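Local atomic coordinates of transcriptional regulator ComR (Streptococcus vestibularis F0396, PDB entry 6HU8), a protein that probably binds DNA as a peptide-responsive competence regulator of the RNPP family, combining a helix-turn-helix domain with a tetratricopeptide repeat domain. Residues L49-Y54 with E146-Q151; R35-I40 with S53-R58. All blocks are in the same frame, centred on the assembly; numbering follows the deposited sequence.

Contact 1. Residues L49-Y54 with E146-Q151; sequences LDKLSY and EDLFEQ
Lys51 extends its side chain across the gap between helix 49-59 and helix 139-152 and meets Gln151 and Leu148. The close part is polar: NZ of Lys51 donates to OE1 of Gln151 at 3.2 Å with a C=O...N angle of 114°, and lies 35° above the carbonyl plane, off the lone pairs. The lysine chain turns at its last torsion (chi4 -55°), which swings NZ round to the amide, while Gln151 runs extended from the opposite direction. NZ has its stronger partner in the backbone O of Glu31, so two carbonyl oxygens grip the buried ammonium. Here the helix-turn-helix domain rests on the ComR tetratricopeptide domain. The Gln151 amide is held at its other end too, since NE2 donates chiefly to Gly29 O and also to Gln36 OE1, which should fix its rotation. The apolar part is looser. CD2 of Leu148 lies 4.1 Å from CE of Lys51, its side chain slanting across the end of the lysine chain, and Glu118 of helix 117-131 touches both residues. The backbones stay well apart, with CA of Lys51 11.4 Å from CA of Leu148. Solvent lies to the flanks, at Asp50 on one helix and Glu150 on the other.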
# COMPACT_ATOMS: atom_id res chain seq x y z
N LEU A 49 7.64 15.06 7.55
CA LEU A 49 7.94 15.36 8.93
C LEU A 49 8.87 14.31 9.52
O LEU A 49 9.79 14.65 10.26
CB LEU A 49 6.65 15.45 9.75
CG LEU A 49 6.83 15.76 11.24
CD1 LEU A 49 7.72 16.97 11.42
CD2 LEU A 49 5.47 16.00 11.91
N ASP A 50 8.61 13.05 9.21
CA ASP A 50 9.46 11.96 9.69
C ASP A 50 10.89 12.12 9.21
O ASP A 50 11.83 12.00 9.99
CB ASP A 50 8.93 10.59 9.23
CG ASP A 50 7.62 10.22 9.89
OD1 ASP A 50 7.35 10.69 11.02
OD2 ASP A 50 6.86 9.45 9.26
N LYS A 51 11.07 12.37 7.92
CA LYS A 51 12.42 12.49 7.40
C LYS A 51 13.10 13.80 7.87
O LYS A 51 14.29 13.80 8.19
CB LYS A 51 12.41 12.34 5.88
CG LYS A 51 11.84 10.97 5.46
CD LYS A 51 12.39 10.43 4.16
CE LYS A 51 11.71 9.09 3.80
NZ LYS A 51 11.80 8.05 4.87
N LEU A 52 12.36 14.91 7.93
CA LEU A 52 12.97 16.14 8.44
C LEU A 52 13.34 16.00 9.92
O LEU A 52 14.38 16.48 10.36
CB LEU A 52 12.03 17.34 8.24
CG LEU A 52 12.69 18.69 8.54
CD1 LEU A 52 13.86 18.99 7.62
CD2 LEU A 52 11.68 19.84 8.46
N SER A 53 12.48 15.33 10.69
CA SER A 53 12.75 15.07 12.10
C SER A 53 14.06 14.28 12.29
O SER A 53 14.85 14.55 13.20
CB SER A 53 11.58 14.30 12.72
OG SER A 53 11.84 13.99 14.07
N TYR A 54 14.30 13.31 11.41
CA TYR A 54 15.52 12.51 11.48
C TYR A 54 16.74 13.38 11.14
O TYR A 54 17.75 13.36 11.85
CB TYR A 54 15.42 11.30 10.54
CG TYR A 54 16.74 10.56 10.37
CD1 TYR A 54 17.16 9.63 11.32
CD2 TYR A 54 17.57 10.81 9.28
CE1 TYR A 54 18.37 8.96 11.19
CE2 TYR A 54 18.82 10.13 9.14
CZ TYR A 54 19.19 9.23 10.11
OH TYR A 54 20.36 8.56 10.00
N GLU A 146 11.66 2.03 -4.46
CA GLU A 146 12.71 1.10 -4.04
C GLU A 146 13.22 1.42 -2.64
O GLU A 146 13.32 0.53 -1.80
CB GLU A 146 13.88 1.10 -5.03
CG GLU A 146 14.90 0.02 -4.71
CD GLU A 146 16.03 -0.09 -5.74
OE1 GLU A 146 16.85 0.84 -5.83
OE2 GLU A 146 16.09 -1.12 -6.45
N ASP A 147 13.52 2.69 -2.36
CA ASP A 147 14.09 3.00 -1.05
C ASP A 147 13.02 2.98 0.04
O ASP A 147 13.29 2.52 1.16
CB ASP A 147 14.83 4.35 -1.09
CG ASP A 147 16.21 4.23 -1.74
OD1 ASP A 147 16.61 3.08 -2.05
OD2 ASP A 147 16.90 5.26 -1.93
N LEU A 148 11.82 3.46 -0.25
CA LEU A 148 10.73 3.37 0.74
C LEU A 148 10.40 1.90 1.07
O LEU A 148 10.13 1.58 2.23
CB LEU A 148 9.48 4.11 0.24
CG LEU A 148 9.71 5.63 0.23
CD1 LEU A 148 8.61 6.38 -0.52
CD2 LEU A 148 9.81 6.16 1.66
N PHE A 149 10.45 1.00 0.09
CA PHE A 149 10.22 -0.42 0.37
C PHE A 149 11.34 -1.02 1.21
O PHE A 149 11.06 -1.82 2.10
CB PHE A 149 10.06 -1.24 -0.91
CG PHE A 149 9.71 -2.68 -0.66
CD1 PHE A 149 8.62 -3.02 0.14
CD2 PHE A 149 10.47 -3.70 -1.23
CE1 PHE A 149 8.30 -4.36 0.39
CE2 PHE A 149 10.16 -5.04 -1.00
CZ PHE A 149 9.08 -5.37 -0.19
N GLU A 150 12.60 -0.65 0.94
CA GLU A 150 13.72 -1.08 1.80
C GLU A 150 13.47 -0.68 3.25
O GLU A 150 13.81 -1.40 4.18
CB GLU A 150 15.05 -0.48 1.37
CG GLU A 150 15.80 -1.24 0.32
CD GLU A 150 16.10 -2.67 0.73
OE1 GLU A 150 16.57 -2.91 1.87
OE2 GLU A 150 15.83 -3.56 -0.09
N GLN A 151 12.88 0.50 3.44
CA GLN A 151 12.63 0.99 4.78
C GLN A 151 11.46 0.21 5.40
O GLN A 151 11.46 -0.08 6.60
CB GLN A 151 12.38 2.50 4.75
CG GLN A 151 13.70 3.25 4.56
CD GLN A 151 13.56 4.72 4.19
OE1 GLN A 151 12.50 5.17 3.76
NE2 GLN A 151 14.64 5.46 4.34

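Contact 2. Residues R35-I40 with S53-R58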
# COMPACT_ATOMS: atom_id res chain seq x y z
N ARG A 35 19.73 8.47 -1.53
CA ARG A 35 19.07 9.04 -2.71
C ARG A 35 17.89 9.93 -2.29
O ARG A 35 17.61 10.93 -2.94
CB ARG A 35 18.61 7.95 -3.66
CG ARG A 35 19.76 7.25 -4.38
CD ARG A 35 19.24 6.24 -5.40
NE ARG A 35 18.63 5.09 -4.73
CZ ARG A 35 18.09 4.05 -5.36
NH1 ARG A 35 18.08 3.98 -6.69
NH2 ARG A 35 17.56 3.07 -4.65
N GLN A 36 17.22 9.55 -1.21
CA GLN A 36 16.18 10.40 -0.60
C GLN A 36 16.77 11.74 -0.18
O GLN A 36 16.21 12.79 -0.48
CB GLN A 36 15.55 9.70 0.60
CG GLN A 36 14.51 8.63 0.24
CD GLN A 36 14.17 7.75 1.41
OE1 GLN A 36 14.69 7.94 2.51
NE2 GLN A 36 13.30 6.77 1.19
N LEU A 37 17.91 11.71 0.51
CA LEU A 37 18.59 12.96 0.90
C LEU A 37 19.00 13.79 -0.31
O LEU A 37 18.75 14.99 -0.36
CB LEU A 37 19.82 12.66 1.78
CG LEU A 37 20.65 13.89 2.22
CD1 LEU A 37 19.78 14.92 2.96
CD2 LEU A 37 21.81 13.46 3.10
N ILE A 38 19.64 13.17 -1.30
CA ILE A 38 20.00 13.91 -2.52
C ILE A 38 18.82 14.64 -3.21
O ILE A 38 18.98 15.78 -3.65
CB ILE A 38 20.68 12.97 -3.54
CG1 ILE A 38 22.07 12.59 -3.01
CG2 ILE A 38 20.87 13.66 -4.87
CD1 ILE A 38 22.73 11.48 -3.82
N ARG A 39 17.66 14.01 -3.30
CA ARG A 39 16.51 14.63 -3.95
C ARG A 39 16.03 15.83 -3.13
O ARG A 39 15.58 16.84 -3.69
CB ARG A 39 15.36 13.61 -4.13
CG ARG A 39 15.61 12.62 -5.27
CD ARG A 39 14.39 11.76 -5.59
NE ARG A 39 14.01 10.87 -4.49
CZ ARG A 39 14.47 9.64 -4.35
NH1 ARG A 39 15.34 9.15 -5.23
NH2 ARG A 39 14.07 8.90 -3.32
N ILE A 40 16.15 15.73 -1.81
CA ILE A 40 15.78 16.86 -0.94
C ILE A 40 16.77 18.01 -1.15
O ILE A 40 16.35 19.14 -1.42
CB ILE A 40 15.76 16.44 0.56
CG1 ILE A 40 14.59 15.48 0.82
CG2 ILE A 40 15.72 17.67 1.49
CD1 ILE A 40 14.63 14.85 2.20
N SER A 53 12.48 15.33 10.69
CA SER A 53 12.75 15.07 12.10
C SER A 53 14.06 14.28 12.29
O SER A 53 14.85 14.55 13.20
CB SER A 53 11.58 14.30 12.72
OG SER A 53 11.84 13.99 14.07
N TYR A 54 14.30 13.31 11.41
CA TYR A 54 15.52 12.51 11.48
C TYR A 54 16.74 13.38 11.14
O TYR A 54 17.75 13.36 11.85
CB TYR A 54 15.42 11.30 10.54
CG TYR A 54 16.74 10.56 10.37
CD1 TYR A 54 17.16 9.63 11.32
CD2 TYR A 54 17.57 10.81 9.28
CE1 TYR A 54 18.37 8.96 11.19
CE2 TYR A 54 18.82 10.13 9.14
CZ TYR A 54 19.19 9.23 10.11
OH TYR A 54 20.36 8.56 10.00
N ILE A 55 16.62 14.14 10.05
CA ILE A 55 17.71 14.97 9.55
C ILE A 55 18.10 15.99 10.61
O ILE A 55 19.30 16.21 10.86
CB ILE A 55 17.31 15.69 8.24
CG1 ILE A 55 17.25 14.69 7.08
CG2 ILE A 55 18.29 16.82 7.91
CD1 ILE A 55 16.68 15.26 5.78
N ALA A 56 17.10 16.58 11.26
CA ALA A 56 17.39 17.57 12.29
C ALA A 56 18.07 16.91 13.49
O ALA A 56 19.00 17.48 14.06
CB ALA A 56 16.11 18.29 12.72
N LYS A 57 17.64 15.71 13.86
CA LYS A 57 18.31 15.00 14.94
C LYS A 57 19.79 14.73 14.60
O LYS A 57 20.67 14.90 15.44
CB LYS A 57 17.60 13.69 15.27
CG LYS A 57 18.10 13.05 16.56
CD LYS A 57 17.58 11.64 16.74
CE LYS A 57 18.11 11.02 18.03
NZ LYS A 57 17.19 9.97 18.56
N ARG A 58 20.07 14.33 13.36
CA ARG A 58 21.44 13.99 12.96
C ARG A 58 22.34 15.22 12.95
O ARG A 58 23.54 15.13 13.20
CB ARG A 58 21.44 13.32 11.59
CG ARG A 58 20.74 11.97 11.52
CD ARG A 58 21.52 10.83 12.20
NE ARG A 58 22.86 10.64 11.62
CZ ARG A 58 23.99 10.65 12.32
NH1 ARG A 58 23.95 10.81 13.63
NH2 ARG A 58 25.16 10.49 11.71
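Leu37 and Ile40, one turn apart, both meet the single methyl CD1 of Ile55 between helices 34-41 and 49-59. The two helices belong to the cro/C1-type helix-turn-helix domain, a small helical bundle in which, as in relatives, helix 34-41 would be the DNA-recognition helix. At the start of the segment, Arg35 reaches helix 139-152 instead, where NH2 makes salt bridges to Glu146 and Asp147. Gln36 follows, its OE1 accepting from the backbone N of Thr33 just before the helix. Leu37 then points inward: its CG stands anti to the backbone N (chi1 178°), and CD1 comes to 4.2 Å from CD1 of Ile55. Arg39 lies on the flank that meets the repeat domain, bound through NE to Glu117. Its guanidinium lies flat over the preceding turn, with the backbone O of Arg35 3.6 Å above the plane and over its centre. The acidic partners of Arg35 and Arg39 are consistent with a recognition helix that is covered by the repeat domain in this apo form. Ile40 closes the walk, meeting Ile55 tip to tip. In both isoleucines CG1 sits beside the backbone N and the chain runs on extended, with chi2 170° in Ile40 and 172° in Ile55, so that each CD1 is carried as far as it can reach. Ile11 of helix 3-17 touches Leu37, Ile40 and Ile55 alike, making the site part of the apolar centre of the bundle. On the second segment, Arg58 folds back along its own helix, and its CG lies 3.4 Å above the ring plane of Tyr54, offset toward the rim.

Overall arrangement
Both contacts are buried and both use one face of helix 49-59, through Lys51 and, a turn later, Ile55. Contact 2 lies within the helix-turn-helix domain and is wholly apolar, methyl against methyl. Contact 1 crosses from that domain to the tetratricopeptide domain and depends mainly on a polar bond, with one aliphatic touch beside it. Their centres are 8 Å apart, and Gln36 of helix 34-41 lies between them: its OE1 packs 3.4 Å from CE of Lys51, and NE2 of Gln36 3.6 Å from CD2 of Leu148. The same helix thus turns Leu37 and Ile40 into its own domain and Arg35, Gln36 and Arg39 toward helix 139-152.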